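Local coordinates for protein cytokinin riboside 5'-monophosphate phosphoribohydrolase (Corynebacterium glutamicum, PDB 5WQ3) that belongs to the SLOG clan and folds as a Rossmann-like alpha/beta protein built round a parallel sheet, found here in a six-chain assembly, at residues 96-101 / 242-246; 179-183 / 194-198. One frame throughout, in Å; residues are numbered along the deposited sequence.

Interaction 1: residues 96-101 / 242-246; sequences LVAADY and IVDAH
The hydroxyl of Tyr101 meets the imidazole of His246 in the polar bond of this contact, with OH 2.8 Å from ND1. The angle CZ-OH-ND1 is about 118°, close to what a phenolic oxygen prefers, and OH lies near the plane of the imidazole, at its edge. The two rings approach rim to rim with planes turned 46° apart, so the pair is held by this bond and not by stacking. Because His246 NE2 is also hydrogen-bonded, to Gln164 O, both ring nitrogens are engaged and the rotation of the imidazole is fixed.

Tyr101 owes its direction to the helix end before it. Asp100, with positive phi, is the C-prime residue of a Schellman motif: Tyr101 N returns to Leu96 O and Asp100 N to Val97 O, turning the chain out of helix 84-98. With CG anti to the carbonyl carbon (chi1 -71°), the phenol then extends to helix 235-246. Apolar groups flank it there: Ile242 CG2 comes obliquely to 3.8 Å from Tyr101 OH, and Val243 CG2 lies near the ring plane, 4.1 Å from Tyr101 CE2. The same Val243 CG2 meets Ala99 CB at 4.0 Å, while Leu96 CD2 is only loosely against Ile242 CD1, at 4.5 Å. Elsewhere, Lys69 makes a cation-pi contact with the Tyr101 ring. The buried phenol thus carries its polar end across an otherwise apolar junction between the C-terminal end of helix 84-98, with the turn that follows it, and helix 235-246, and its hydroxyl is satisfied by a histidine that is itself tied to a backbone carbonyl.

Interaction 2: residues 179-183 / 194-198; sequences LFEVL and FPIVL
Leu179 sets its CG anti to the backbone N (chi1 178°), which swings both methyls over to the strand, and Ile196 answers with CG1 anti to the carbonyl carbon (chi1 -62°), extending CD1 to the helix and leaving CG2 on a separate branch. Each branch of Ile196 therefore has its own partner. CG2 of Ile196 lies 3.8 Å from Leu179 CD1, the two side chains crossing obliquely. CD1 of Ile196 takes two neighbours on the helix: Leu183 CD2 at 3.7 Å, and Val182 CG2, also at 3.7 Å, in a tip-to-tip approach.

In sequence and space this is the second half of a beta-alpha-beta crossover, in which strand 166-168 leads into helix 173-188 and the chain returns as strand 196-199, parallel to the first and beside it in the sheet. The axes of segments 179-183 and 196-198 support that reading: they run at 149°, close to antiparallel, and 10.4 Å apart, the spacing of a helix laid on a sheet with one layer of side chains between.

Leu198, two residues along the strand, meets Leu179 at about a right angle, with CD2 3.6 Å from Leu179 CD1. At the other end Phe194 precedes the strand, and Val182 CG2 sits obliquely to its ring, 3.7 Å from Phe194 CD1; Val182 was modelled in two conformers, so its contacts hold for the one described. Phe194 also packs edge-to-face with Phe166 of the neighbouring strand. Trp204 of helix 201-216 touches both Leu179 and Leu198, whereas Pro195 and Val197 point away from helix 173-188 and rest on Phe241 of helix 235-246.

From the N terminus, the chain leaves helix 84-98 through 96-101, the first half of interaction 1, and forms strand 102-105. Well over a hundred residues later, 242-246 on helix 235-246 comes back to it, closing a long loop. Interaction 2 falls wholly within that loop: 179-183 and 194-198 close a short one, 11 residues apart, between helix 173-188 and strand 196-199. The long closure joins the C-terminal end of helix 84-98 and the turn after it to helix 235-246; the short one seats a helix against the sheet. Their centres are 16 Å apart, yet they touch where Pro195 packs on Ala245 and His246, and Val197 on Ile242, so strand 196-199 has interaction 2 on one face and helix 235-246 on the other.

Interaction 1: residues 96-101 / 242-246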
loop_
_atom_site.group_PDB
_atom_site.type_symbol
_atom_site.label_atom_id
_atom_site.label_comp_id
_atom_site.label_asym_id
_atom_site.label_seq_id
_atom_site.Cartn_x
_atom_site.Cartn_y
_atom_site.Cartn_z
ATOM N N LEU C 96 61.072 26.424 -24.486
ATOM C CA LEU C 96 61.636 25.283 -25.196
ATOM C C LEU C 96 61.321 25.369 -26.687
ATOM O O LEU C 96 62.144 25.053 -27.503
ATOM C CB LEU C 96 61.142 23.932 -24.614
ATOM C CG LEU C 96 61.763 23.621 -23.271
ATOM C CD1 LEU C 96 61.039 22.474 -22.578
ATOM C CD2 LEU C 96 63.238 23.304 -23.494
ATOM N N VAL C 97 60.124 25.816 -27.031
ATOM C CA VAL C 97 59.723 25.852 -28.450
ATOM C C VAL C 97 60.448 26.993 -29.164
ATOM O O VAL C 97 60.784 26.850 -30.294
ATOM C CB VAL C 97 58.234 26.079 -28.598
ATOM C CG1 VAL C 97 57.869 26.600 -30.017
ATOM C CG2 VAL C 97 57.525 24.781 -28.305
ATOM N N ALA C 98 60.734 28.078 -28.446
ATOM C CA ALA C 98 61.538 29.213 -28.971
ATOM C C ALA C 98 62.974 28.765 -29.171
ATOM O O ALA C 98 63.698 29.364 -29.944
ATOM C CB ALA C 98 61.459 30.394 -28.008
ATOM N N ALA C 99 63.425 27.729 -28.463
ATOM C CA ALA C 99 64.723 27.167 -28.737
ATOM C C ALA C 99 64.672 26.049 -29.745
ATOM O O ALA C 99 65.644 25.351 -29.862
ATOM C CB ALA C 99 65.447 26.695 -27.481
ATOM N N ASP C 100 63.583 25.946 -30.490
ATOM C CA ASP C 100 63.364 24.942 -31.514
ATOM C C ASP C 100 63.303 23.490 -31.011
ATOM O O ASP C 100 63.646 22.575 -31.755
ATOM C CB ASP C 100 64.376 25.094 -32.645
ATOM C CG ASP C 100 64.433 26.546 -33.163
ATOM O OD1 ASP C 100 63.336 27.138 -33.350
ATOM O OD2 ASP C 100 65.561 27.099 -33.276
ATOM N N TYR C 101 62.827 23.284 -29.793
ATOM C CA TYR C 101 62.589 21.883 -29.281
ATOM C C TYR C 101 61.119 21.512 -29.340
ATOM O O TYR C 101 60.265 22.305 -29.074
ATOM C CB TYR C 101 63.111 21.712 -27.836
ATOM C CG TYR C 101 64.620 21.704 -27.770
ATOM C CD1 TYR C 101 65.326 20.546 -28.007
ATOM C CD2 TYR C 101 65.329 22.859 -27.445
ATOM C CE1 TYR C 101 66.692 20.506 -27.922
ATOM C CE2 TYR C 101 66.678 22.862 -27.384
ATOM C CZ TYR C 101 67.370 21.703 -27.645
ATOM O OH TYR C 101 68.720 21.696 -27.549
ATOM N N ILE C 242 70.497 23.406 -21.617
ATOM C CA ILE C 242 70.170 22.356 -22.637
ATOM C C ILE C 242 70.763 22.670 -24.004
ATOM O O ILE C 242 71.509 21.869 -24.584
ATOM C CB ILE C 242 68.645 22.176 -22.687
ATOM C CG1 ILE C 242 68.177 21.700 -21.312
ATOM C CG2 ILE C 242 68.200 21.140 -23.776
ATOM C CD1 ILE C 242 66.670 21.593 -21.176
ATOM N N VAL C 243 70.475 23.850 -24.509
ATOM C CA VAL C 243 71.095 24.330 -25.746
ATOM C C VAL C 243 72.620 24.180 -25.772
ATOM O O VAL C 243 73.213 23.624 -26.726
ATOM C CB VAL C 243 70.718 25.810 -26.007
ATOM C CG1 VAL C 243 71.605 26.391 -27.111
ATOM C CG2 VAL C 243 69.241 25.915 -26.308
ATOM N N ASP C 244 73.256 24.674 -24.701
ATOM C CA ASP C 244 74.672 24.609 -24.600
ATOM C C ASP C 244 75.152 23.174 -24.512
ATOM O O ASP C 244 76.162 22.816 -25.112
ATOM C CB ASP C 244 75.193 25.371 -23.346
ATOM C CG ASP C 244 75.144 26.851 -23.535
ATOM O OD1 ASP C 244 74.779 27.268 -24.673
ATOM O OD2 ASP C 244 75.389 27.624 -22.550
ATOM N N ALA C 245 74.450 22.340 -23.762
ATOM C CA ALA C 245 74.853 20.944 -23.678
ATOM C C ALA C 245 74.758 20.244 -25.050
ATOM O O ALA C 245 75.491 19.302 -25.303
ATOM C CB ALA C 245 73.982 20.212 -22.687
ATOM N N HIS C 246 73.885 20.692 -25.931
ATOM C CA HIS C 246 73.663 20.012 -27.209
ATOM C C HIS C 246 74.504 20.584 -28.334
ATOM O O HIS C 246 74.488 20.095 -29.425
ATOM C CB HIS C 246 72.209 20.105 -27.595
ATOM C CG HIS C 246 71.333 19.163 -26.852
ATOM N ND1 HIS C 246 69.981 19.328 -26.749
ATOM C CD2 HIS C 246 71.624 18.027 -26.192
ATOM C CE1 HIS C 246 69.474 18.335 -26.060
ATOM N NE2 HIS C 246 70.453 17.538 -25.702
#

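Interaction 2: residues 179-183 / 194-198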
loop_
_atom_site.group_PDB
_atom_site.type_symbol
_atom_site.label_atom_id
_atom_site.label_comp_id
_atom_site.label_asym_id
_atom_site.label_seq_id
_atom_site.Cartn_x
_atom_site.Cartn_y
_atom_site.Cartn_z
ATOM N N LEU C 179 63.285 10.344 -13.205
ATOM C CA LEU C 179 64.550 10.978 -12.883
ATOM C C LEU C 179 65.654 10.038 -12.614
ATOM O O LEU C 179 66.764 10.205 -13.144
ATOM C CB LEU C 179 64.373 11.929 -11.652
ATOM C CG LEU C 179 65.658 12.604 -11.221
ATOM C CD1 LEU C 179 66.294 13.471 -12.293
ATOM C CD2 LEU C 179 65.443 13.443 -9.942
ATOM N N PHE C 180 65.416 9.033 -11.739
ATOM C CA PHE C 180 66.465 8.109 -11.396
ATOM C C PHE C 180 66.769 7.133 -12.533
ATOM O O PHE C 180 67.898 6.767 -12.705
ATOM C CB PHE C 180 66.258 7.450 -10.074
ATOM C CG PHE C 180 66.441 8.407 -8.925
ATOM C CD1 PHE C 180 67.676 8.904 -8.655
ATOM C CD2 PHE C 180 65.384 8.808 -8.171
ATOM C CE1 PHE C 180 67.897 9.820 -7.657
ATOM C CE2 PHE C 180 65.576 9.739 -7.113
ATOM C CZ PHE C 180 66.842 10.223 -6.883
ATOM N N GLU C 181 65.805 6.885 -13.384
ATOM C CA GLU C 181 66.110 6.129 -14.600
ATOM C C GLU C 181 67.026 6.878 -15.547
ATOM O O GLU C 181 67.994 6.323 -16.012
ATOM C CB GLU C 181 64.814 5.854 -15.245
ATOM C CG GLU C 181 64.775 4.920 -16.393
ATOM C CD GLU C 181 63.304 4.720 -16.716
ATOM O OE1 GLU C 181 62.507 4.496 -15.742
ATOM O OE2 GLU C 181 62.949 4.889 -17.900
ATOM N N VAL C 182 66.764 8.158 -15.811
ATOM C CA VAL C 182 67.653 8.867 -16.724
ATOM C C VAL C 182 69.036 9.000 -16.083
ATOM O O VAL C 182 70.048 8.885 -16.739
ATOM C CB VAL C 182 67.105 10.208 -17.241
ATOM C CG1 VAL C 182 66.678 11.152 -16.110
ATOM C CG2 VAL C 182 68.139 10.893 -18.114
ATOM N N LEU C 183 69.069 9.276 -14.790
ATOM C CA LEU C 183 70.331 9.395 -14.103
ATOM C C LEU C 183 71.167 8.100 -14.251
ATOM O O LEU C 183 72.346 8.199 -14.523
ATOM C CB LEU C 183 70.137 9.737 -12.631
ATOM C CG LEU C 183 69.958 11.217 -12.384
ATOM C CD1 LEU C 183 69.494 11.422 -10.960
ATOM C CD2 LEU C 183 71.254 11.980 -12.635
ATOM N N PHE C 194 72.951 14.241 -22.606
ATOM C CA PHE C 194 71.526 14.145 -22.268
ATOM C C PHE C 194 71.365 14.947 -20.996
ATOM O O PHE C 194 71.461 14.392 -19.949
ATOM C CB PHE C 194 71.125 12.695 -22.065
ATOM C CG PHE C 194 69.650 12.435 -22.166
ATOM C CD1 PHE C 194 68.778 12.863 -21.172
ATOM C CD2 PHE C 194 69.128 11.739 -23.254
ATOM C CE1 PHE C 194 67.411 12.669 -21.274
ATOM C CE2 PHE C 194 67.752 11.515 -23.359
ATOM C CZ PHE C 194 66.882 11.979 -22.356
ATOM N N PRO C 195 71.173 16.252 -21.105
ATOM C CA PRO C 195 71.116 17.096 -19.891
ATOM C C PRO C 195 69.850 16.868 -19.054
ATOM O O PRO C 195 68.785 16.474 -19.553
ATOM C CB PRO C 195 71.201 18.519 -20.455
ATOM C CG PRO C 195 70.727 18.392 -21.853
ATOM C CD PRO C 195 71.232 17.063 -22.308
ATOM N N ILE C 196 69.968 17.129 -17.752
ATOM C CA ILE C 196 68.946 16.784 -16.837
ATOM C C ILE C 196 68.807 18.009 -15.985
ATOM O O ILE C 196 69.812 18.475 -15.399
ATOM C CB ILE C 196 69.332 15.583 -15.949
ATOM C CG1 ILE C 196 69.565 14.307 -16.794
ATOM C CG2 ILE C 196 68.238 15.393 -14.884
ATOM C CD1 ILE C 196 70.195 13.194 -16.005
ATOM N N VAL C 197 67.602 18.541 -15.941
ATOM C CA VAL C 197 67.385 19.781 -15.180
ATOM C C VAL C 197 66.259 19.621 -14.198
ATOM O O VAL C 197 65.216 19.012 -14.549
ATOM C CB VAL C 197 67.004 20.957 -16.090
ATOM C CG1 VAL C 197 66.907 22.245 -15.255
ATOM C CG2 VAL C 197 68.019 21.107 -17.193
ATOM N N LEU C 198 66.471 20.113 -12.949
ATOM C CA LEU C 198 65.387 20.116 -11.958
ATOM C C LEU C 198 64.967 21.573 -11.732
ATOM O O LEU C 198 65.818 22.404 -11.482
ATOM C CB LEU C 198 65.784 19.411 -10.597
ATOM C CG LEU C 198 66.572 18.044 -10.639
ATOM C CD1 LEU C 198 66.885 17.527 -9.267
ATOM C CD2 LEU C 198 65.844 16.939 -11.387
#